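Local coordinates for protein superoxide dismutase (Anaplasma phagocytophilum, PDB 3JS4) that probably destroys superoxide radicals, converting them to oxygen and hydrogen peroxide by alternate reduction and oxidation of an iron ion bound at its active site, at residues A[36-41]-A[193-198]; A[185-190]-A[201-206]. One frame throughout, in Å; residues are numbered along the deposited sequence.

Interaction 1 (A[36-41]-A[193-198]); sequences YISSHL and YLDYLN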
loop_
_atom_site.group_PDB
_atom_site.type_symbol
_atom_site.label_atom_id
_atom_site.label_comp_id
_atom_site.label_asym_id
_atom_site.label_seq_id
_atom_site.Cartn_x
_atom_site.Cartn_y
_atom_site.Cartn_z
ATOM N N TYR A 36 -10.820 -12.507 8.114
ATOM C CA TYR A 36 -9.728 -12.503 7.101
ATOM C C TYR A 36 -8.363 -12.014 7.594
ATOM O O TYR A 36 -7.300 -12.490 7.149
ATOM C CB TYR A 36 -10.179 -11.705 5.862
ATOM C CG TYR A 36 -11.526 -12.206 5.410
ATOM C CD1 TYR A 36 -11.655 -13.516 4.945
ATOM C CD2 TYR A 36 -12.679 -11.423 5.524
ATOM C CE1 TYR A 36 -12.877 -14.039 4.568
ATOM C CE2 TYR A 36 -13.947 -11.950 5.135
ATOM C CZ TYR A 36 -14.015 -13.267 4.659
ATOM O OH TYR A 36 -15.194 -13.864 4.254
ATOM N N ILE A 37 -8.400 -11.018 8.463
ATOM C CA ILE A 37 -7.235 -10.573 9.189
ATOM C C ILE A 37 -7.701 -10.611 10.626
ATOM O O ILE A 37 -8.676 -9.942 10.981
ATOM C CB ILE A 37 -6.829 -9.137 8.803
ATOM C CG1 ILE A 37 -6.475 -9.046 7.293
ATOM C CG2 ILE A 37 -5.688 -8.651 9.693
ATOM C CD1 ILE A 37 -5.172 -9.704 6.895
ATOM N N SER A 38 -7.035 -11.422 11.445
ATOM C CA SER A 38 -7.513 -11.652 12.800
ATOM C C SER A 38 -7.317 -10.409 13.648
ATOM O O SER A 38 -6.547 -9.520 13.319
ATOM C CB SER A 38 -6.790 -12.833 13.441
ATOM O OG SER A 38 -5.430 -12.502 13.683
ATOM N N SER A 39 -8.012 -10.368 14.768
ATOM C CA SER A 39 -7.887 -9.256 15.676
ATOM C C SER A 39 -6.417 -9.069 16.145
ATOM O O SER A 39 -5.863 -7.941 16.148
ATOM C CB SER A 39 -8.865 -9.496 16.835
ATOM O OG SER A 39 -8.605 -8.558 17.839
ATOM N N HIS A 40 -5.790 -10.186 16.508
ATOM C CA HIS A 40 -4.394 -10.229 16.942
ATOM C C HIS A 40 -3.433 -9.711 15.846
ATOM O O HIS A 40 -2.523 -8.912 16.117
ATOM C CB HIS A 40 -4.060 -11.671 17.353
ATOM C CG HIS A 40 -2.669 -11.864 17.884
ATOM N ND1 HIS A 40 -2.072 -10.991 18.772
ATOM C CD2 HIS A 40 -1.781 -12.875 17.699
ATOM C CE1 HIS A 40 -0.863 -11.436 19.081
ATOM N NE2 HIS A 40 -0.662 -12.575 18.440
ATOM N N LEU A 41 -3.645 -10.159 14.623
ATOM C CA LEU A 41 -2.773 -9.740 13.513
ATOM C C LEU A 41 -2.939 -8.251 13.219
ATOM O O LEU A 41 -1.959 -7.526 13.040
ATOM C CB LEU A 41 -3.038 -10.576 12.270
ATOM C CG LEU A 41 -2.326 -10.197 10.961
ATOM C CD1 LEU A 41 -0.820 -10.109 11.154
ATOM C CD2 LEU A 41 -2.682 -11.272 9.942
ATOM N N TYR A 193 1.879 -13.351 8.553
ATOM C CA TYR A 193 2.412 -14.563 9.215
ATOM C C TYR A 193 1.531 -15.138 10.340
ATOM O O TYR A 193 1.325 -16.361 10.433
ATOM C CB TYR A 193 3.818 -14.340 9.778
ATOM C CG TYR A 193 4.646 -15.584 9.578
ATOM C CD1 TYR A 193 5.252 -15.831 8.348
ATOM C CD2 TYR A 193 4.774 -16.531 10.590
ATOM C CE1 TYR A 193 5.981 -16.972 8.137
ATOM C CE2 TYR A 193 5.514 -17.668 10.396
ATOM C CZ TYR A 193 6.111 -17.880 9.166
ATOM O OH TYR A 193 6.821 -19.012 8.946
ATOM N N LEU A 194 1.038 -14.262 11.204
ATOM C CA LEU A 194 0.306 -14.723 12.397
ATOM C C LEU A 194 -0.947 -15.522 12.024
ATOM O O LEU A 194 -1.358 -16.417 12.767
ATOM C CB LEU A 194 -0.038 -13.546 13.324
ATOM C CG LEU A 194 1.106 -13.022 14.234
ATOM C CD1 LEU A 194 0.662 -11.721 15.001
ATOM C CD2 LEU A 194 1.603 -14.132 15.219
ATOM N N ASP A 195 -1.540 -15.199 10.868
ATOM C CA ASP A 195 -2.776 -15.838 10.431
ATOM C C ASP A 195 -2.529 -16.930 9.382
ATOM O O ASP A 195 -3.225 -17.922 9.386
ATOM C CB ASP A 195 -3.764 -14.810 9.852
ATOM C CG ASP A 195 -4.481 -13.998 10.910
ATOM O OD1 ASP A 195 -4.129 -14.053 12.114
ATOM O OD2 ASP A 195 -5.388 -13.240 10.499
ATOM N N TYR A 196 -1.573 -16.718 8.474
ATOM C CA TYR A 196 -1.332 -17.618 7.303
ATOM C C TYR A 196 0.058 -18.270 7.259
ATOM O O TYR A 196 0.376 -18.987 6.314
ATOM C CB TYR A 196 -1.590 -16.852 5.985
ATOM C CG TYR A 196 -2.981 -16.269 5.952
ATOM C CD1 TYR A 196 -4.062 -17.069 5.586
ATOM C CD2 TYR A 196 -3.227 -14.938 6.361
ATOM C CE1 TYR A 196 -5.350 -16.573 5.589
ATOM C CE2 TYR A 196 -4.527 -14.423 6.366
ATOM C CZ TYR A 196 -5.580 -15.251 5.982
ATOM O OH TYR A 196 -6.878 -14.800 5.984
ATOM N N LEU A 197 0.883 -18.013 8.278
ATOM C CA LEU A 197 2.237 -18.598 8.356
ATOM C C LEU A 197 3.001 -18.337 7.059
ATOM O O LEU A 197 2.906 -17.247 6.512
ATOM C CB LEU A 197 2.179 -20.088 8.727
ATOM C CG LEU A 197 1.479 -20.420 10.060
ATOM C CD1 LEU A 197 1.271 -21.958 10.258
ATOM C CD2 LEU A 197 2.209 -19.804 11.282
ATOM N N ASN A 198 3.729 -19.326 6.541
ATOM C CA ASN A 198 4.458 -19.141 5.288
ATOM C C ASN A 198 3.605 -19.194 3.993
ATOM O O ASN A 198 4.151 -19.080 2.906
ATOM C CB ASN A 198 5.643 -20.125 5.216
ATOM C CG ASN A 198 5.212 -21.577 5.121
ATOM O OD1 ASN A 198 4.318 -22.027 5.833
ATOM N ND2 ASN A 198 5.871 -22.327 4.251
#
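Asp195 reaches out from the short helix 193-196 and takes hold of Ser38, the N-cap residue of helix 39-60, with both carboxylate oxygens. OD2 accepts from Ser38 N at 2.6 Å, and OD1 accepts from Ser38 OG over an equally short 2.6 Å. Each oxygen uses its syn lone pair, so backbone and side chain of a single serine fill the inner side of the carboxylate and fix its rotation. The serine hydroxyl works in two directions: while donating to Asp195 it accepts from Leu41 N (N to OG 3.1 Å), which closes the first turn of the helix. OG stands between the backbone N and carbonyl carbon of Ser38 (chi1 69°), and this brings it within range of both partners.

Leu41 lays an apolar lid beside the polar pair. Its CD2 lies 3.4 Å from Asp195 OD2, whereas CD1 turns to Leu194 and packs against CB of that residue at 4.1 Å. Leu194 CD1 reaches His40 at the first turn of the helix, where it sits over one face of the imidazole, 4.1 Å from the ring centroid, in a CH-pi contact.

Two residues before the cap, Tyr36 O accepts from the Tyr196 hydroxyl at 2.6 Å, the oxygen lying in the plane of the phenol at its edge; Tyr196 also packs on Lys202, Tyr203 and Val206 of helix 200-211. The contact thus ties the start of helix 39-60, in the alpha-hairpin domain, to the C-terminal domain of the iron/manganese superoxide dismutase fold. Because the carboxylate meets two donors at the N-terminal end of a helix, its negative charge is probably stabilised by the helix dipole as well as by the bonds, which would favour the ionised form.

Interaction 2 (A[185-190]-A[201-206]); sequences MDVWEH and KKYIDV. With FE (Fe (III) ion), chain E.
Met185 lies along the Tyr203 side chain, the two running past each other in opposite directions, with SD 4.7 Å from the ring centroid in an oblique Met-aromatic contact. Here the end of strand 179-186, an outer strand of the three-stranded antiparallel sheet in the C-terminal domain of the iron/manganese superoxide dismutase fold, packs on helix 200-211. The methionine is extended through CG and SD and bends only at its last torsion (chi3 68°), which brings CE to 3.7 Å from Ile204 CG1. Phe138 and Thr139 of helix 131-144 join this buried core, touching Met185 and Ile204 respectively.

The polar link is made at the tip of the tyrosine. Tyr203 OH donates to Asp186 O at 2.7 Å, approaching a lone pair of the carbonyl oxygen within its plane, and it is also hydrogen-bonded to Tyr104 OH. Helix 200-211 therefore grips the backbone of a metal ligand, making Tyr203 a second-shell residue of the iron site.

The Asp186 carboxylate points to the metal. OD2 binds the iron, whose other ligands are His45, His101, His190 and a water, while OD1 accepts from Trp188 N at 3.0 Å, the N-H coming in from above the plane of the carboxylate, and closes an Asx turn. Asp186 OD2 lies 2.0 Å from the iron, and His190 NE2 coordinates the same ion at 2.2 Å.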
loop_
_atom_site.group_PDB
_atom_site.type_symbol
_atom_site.label_atom_id
_atom_site.label_comp_id
_atom_site.label_asym_id
_atom_site.label_seq_id
_atom_site.Cartn_x
_atom_site.Cartn_y
_atom_site.Cartn_z
ATOM N N MET A 185 -1.064 -3.958 -1.467
ATOM C CA MET A 185 -1.089 -5.114 -0.597
ATOM C C MET A 185 0.329 -5.328 -0.054
ATOM O O MET A 185 1.280 -5.575 -0.818
ATOM C CB MET A 185 -1.529 -6.342 -1.391
ATOM C CG MET A 185 -1.403 -7.642 -0.597
ATOM S SD MET A 185 -1.888 -9.111 -1.537
ATOM C CE MET A 185 -0.593 -9.212 -2.788
ATOM N N ASP A 186 0.465 -5.186 1.257
ATOM C CA ASP A 186 1.712 -5.442 1.986
ATOM C C ASP A 186 2.080 -6.918 1.854
ATOM O O ASP A 186 1.277 -7.799 2.218
ATOM C CB ASP A 186 1.439 -5.114 3.472
ATOM C CG ASP A 186 2.694 -5.052 4.334
ATOM O OD1 ASP A 186 3.795 -5.377 3.876
ATOM O OD2 ASP A 186 2.559 -4.692 5.520
ATOM N N VAL A 187 3.271 -7.215 1.337
ATOM C CA VAL A 187 3.772 -8.593 1.412
ATOM C C VAL A 187 5.010 -8.814 2.311
ATOM O O VAL A 187 5.655 -9.889 2.239
ATOM C CB VAL A 187 3.925 -9.280 0.003
ATOM C CG1 VAL A 187 2.549 -9.317 -0.730
ATOM C CG2 VAL A 187 4.992 -8.631 -0.825
ATOM N N TRP A 188 5.319 -7.838 3.185
ATOM C CA TRP A 188 6.242 -8.143 4.264
ATOM C C TRP A 188 5.647 -9.324 5.009
ATOM O O TRP A 188 4.407 -9.402 5.208
ATOM C CB TRP A 188 6.404 -6.976 5.236
ATOM C CG TRP A 188 7.297 -5.828 4.768
ATOM C CD1 TRP A 188 7.093 -5.003 3.683
ATOM C CD2 TRP A 188 8.472 -5.345 5.423
ATOM N NE1 TRP A 188 8.100 -4.063 3.600
ATOM C CE2 TRP A 188 8.948 -4.235 4.667
ATOM C CE3 TRP A 188 9.162 -5.722 6.594
ATOM C CZ2 TRP A 188 10.095 -3.513 5.027
ATOM C CZ3 TRP A 188 10.316 -4.996 6.951
ATOM C CH2 TRP A 188 10.766 -3.908 6.162
ATOM N N GLU A 189 6.499 -10.236 5.455
ATOM C CA GLU A 189 5.994 -11.429 6.138
ATOM C C GLU A 189 5.094 -11.118 7.360
ATOM O O GLU A 189 4.114 -11.833 7.605
ATOM C CB GLU A 189 7.147 -12.334 6.545
ATOM C CG GLU A 189 7.887 -12.966 5.338
ATOM C CD GLU A 189 8.942 -13.987 5.780
ATOM O OE1 GLU A 189 9.846 -13.609 6.558
ATOM O OE2 GLU A 189 8.885 -15.147 5.316
ATOM N N HIS A 190 5.400 -10.050 8.098
ATOM C CA HIS A 190 4.527 -9.678 9.249
ATOM C C HIS A 190 3.091 -9.316 8.875
ATOM O O HIS A 190 2.209 -9.290 9.769
ATOM C CB HIS A 190 5.153 -8.550 10.093
ATOM C CG HIS A 190 5.198 -7.227 9.394
ATOM N ND1 HIS A 190 6.373 -6.647 8.963
ATOM C CD2 HIS A 190 4.207 -6.351 9.076
ATOM C CE1 HIS A 190 6.105 -5.487 8.387
ATOM N NE2 HIS A 190 4.799 -5.285 8.439
ATOM N N LYS A 201 0.433 -17.177 -0.620
ATOM C CA LYS A 201 -0.658 -17.321 -1.589
ATOM C C LYS A 201 -2.029 -17.326 -0.924
ATOM O O LYS A 201 -2.948 -16.720 -1.451
ATOM C CB LYS A 201 -0.517 -18.565 -2.470
ATOM C CG LYS A 201 -1.489 -18.522 -3.669
ATOM C CD LYS A 201 -1.359 -19.705 -4.587
ATOM C CE LYS A 201 -2.231 -19.520 -5.851
ATOM N NZ LYS A 201 -3.692 -19.374 -5.497
ATOM N N LYS A 202 -2.167 -18.016 0.212
ATOM C CA LYS A 202 -3.451 -18.025 0.915
ATOM C C LYS A 202 -3.880 -16.616 1.281
ATOM O O LYS A 202 -5.020 -16.248 1.069
ATOM C CB LYS A 202 -3.437 -18.920 2.163
ATOM C CG LYS A 202 -4.540 -19.923 2.111
ATOM C CD LYS A 202 -4.728 -20.684 3.420
ATOM C CE LYS A 202 -6.164 -21.180 3.522
ATOM N NZ LYS A 202 -6.402 -21.989 4.762
ATOM N N TYR A 203 -2.944 -15.828 1.807
ATOM C CA TYR A 203 -3.196 -14.413 2.127
ATOM C C TYR A 203 -3.523 -13.571 0.885
ATOM O O TYR A 203 -4.400 -12.711 0.934
ATOM C CB TYR A 203 -1.982 -13.811 2.860
ATOM C CG TYR A 203 -1.854 -12.295 2.828
ATOM C CD1 TYR A 203 -2.679 -11.482 3.608
ATOM C CD2 TYR A 203 -0.846 -11.687 2.099
ATOM C CE1 TYR A 203 -2.537 -10.085 3.600
ATOM C CE2 TYR A 203 -0.697 -10.308 2.079
ATOM C CZ TYR A 203 -1.532 -9.510 2.845
ATOM O OH TYR A 203 -1.377 -8.129 2.841
ATOM N N ILE A 204 -2.812 -13.799 -0.216
ATOM C CA ILE A 204 -3.111 -13.063 -1.463
ATOM C C ILE A 204 -4.529 -13.411 -1.974
ATOM O O ILE A 204 -5.275 -12.527 -2.418
ATOM C CB ILE A 204 -2.048 -13.303 -2.575
ATOM C CG1 ILE A 204 -0.673 -12.805 -2.111
ATOM C CG2 ILE A 204 -2.439 -12.546 -3.866
ATOM C CD1 ILE A 204 0.474 -13.223 -3.011
ATOM N N ASP A 205 -4.885 -14.694 -1.892
ATOM C CA ASP A 205 -6.214 -15.157 -2.277
ATOM C C ASP A 205 -7.285 -14.459 -1.476
ATOM O O ASP A 205 -8.256 -13.961 -2.042
ATOM C CB ASP A 205 -6.359 -16.667 -2.108
ATOM C CG ASP A 205 -5.527 -17.460 -3.099
ATOM O OD1 ASP A 205 -4.973 -16.875 -4.059
ATOM O OD2 ASP A 205 -5.439 -18.693 -2.911
ATOM N N VAL A 206 -7.089 -14.414 -0.159
ATOM C CA VAL A 206 -8.020 -13.767 0.737
ATOM C C VAL A 206 -8.118 -12.255 0.458
ATOM O O VAL A 206 -9.216 -11.677 0.470
ATOM C CB VAL A 206 -7.636 -14.048 2.193
ATOM C CG1 VAL A 206 -8.342 -13.094 3.114
ATOM C CG2 VAL A 206 -7.982 -15.487 2.551
HETATM FE FE FE E . 3.573 -3.964 7.131
HETATM O O HOH W 1 5.384 -3.516 5.873
#

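How the interactions relate
The two interactions lie about 10 Å apart, centre to centre, and their segments alternate along the chain: helix 193-196 of interaction 1 falls between the metal-binding segment 185-190 and helix 200-211 of interaction 2. They also touch directly. Leu41 CD1 packs 3.4 Å from His190 O, joining the start of helix 39-60 to the backbone of an iron ligand, and Tyr196 CD2 lies 3.9 Å from Tyr203 CB. Tyr36 CB lies 3.6 Å from Val206 CG1, a further point where the two meet. Interaction 2 holds two iron ligands itself, whereas interaction 1 stands farther off, the Leu41 side chain about 9 Å from the iron and about 5 Å from that of His45.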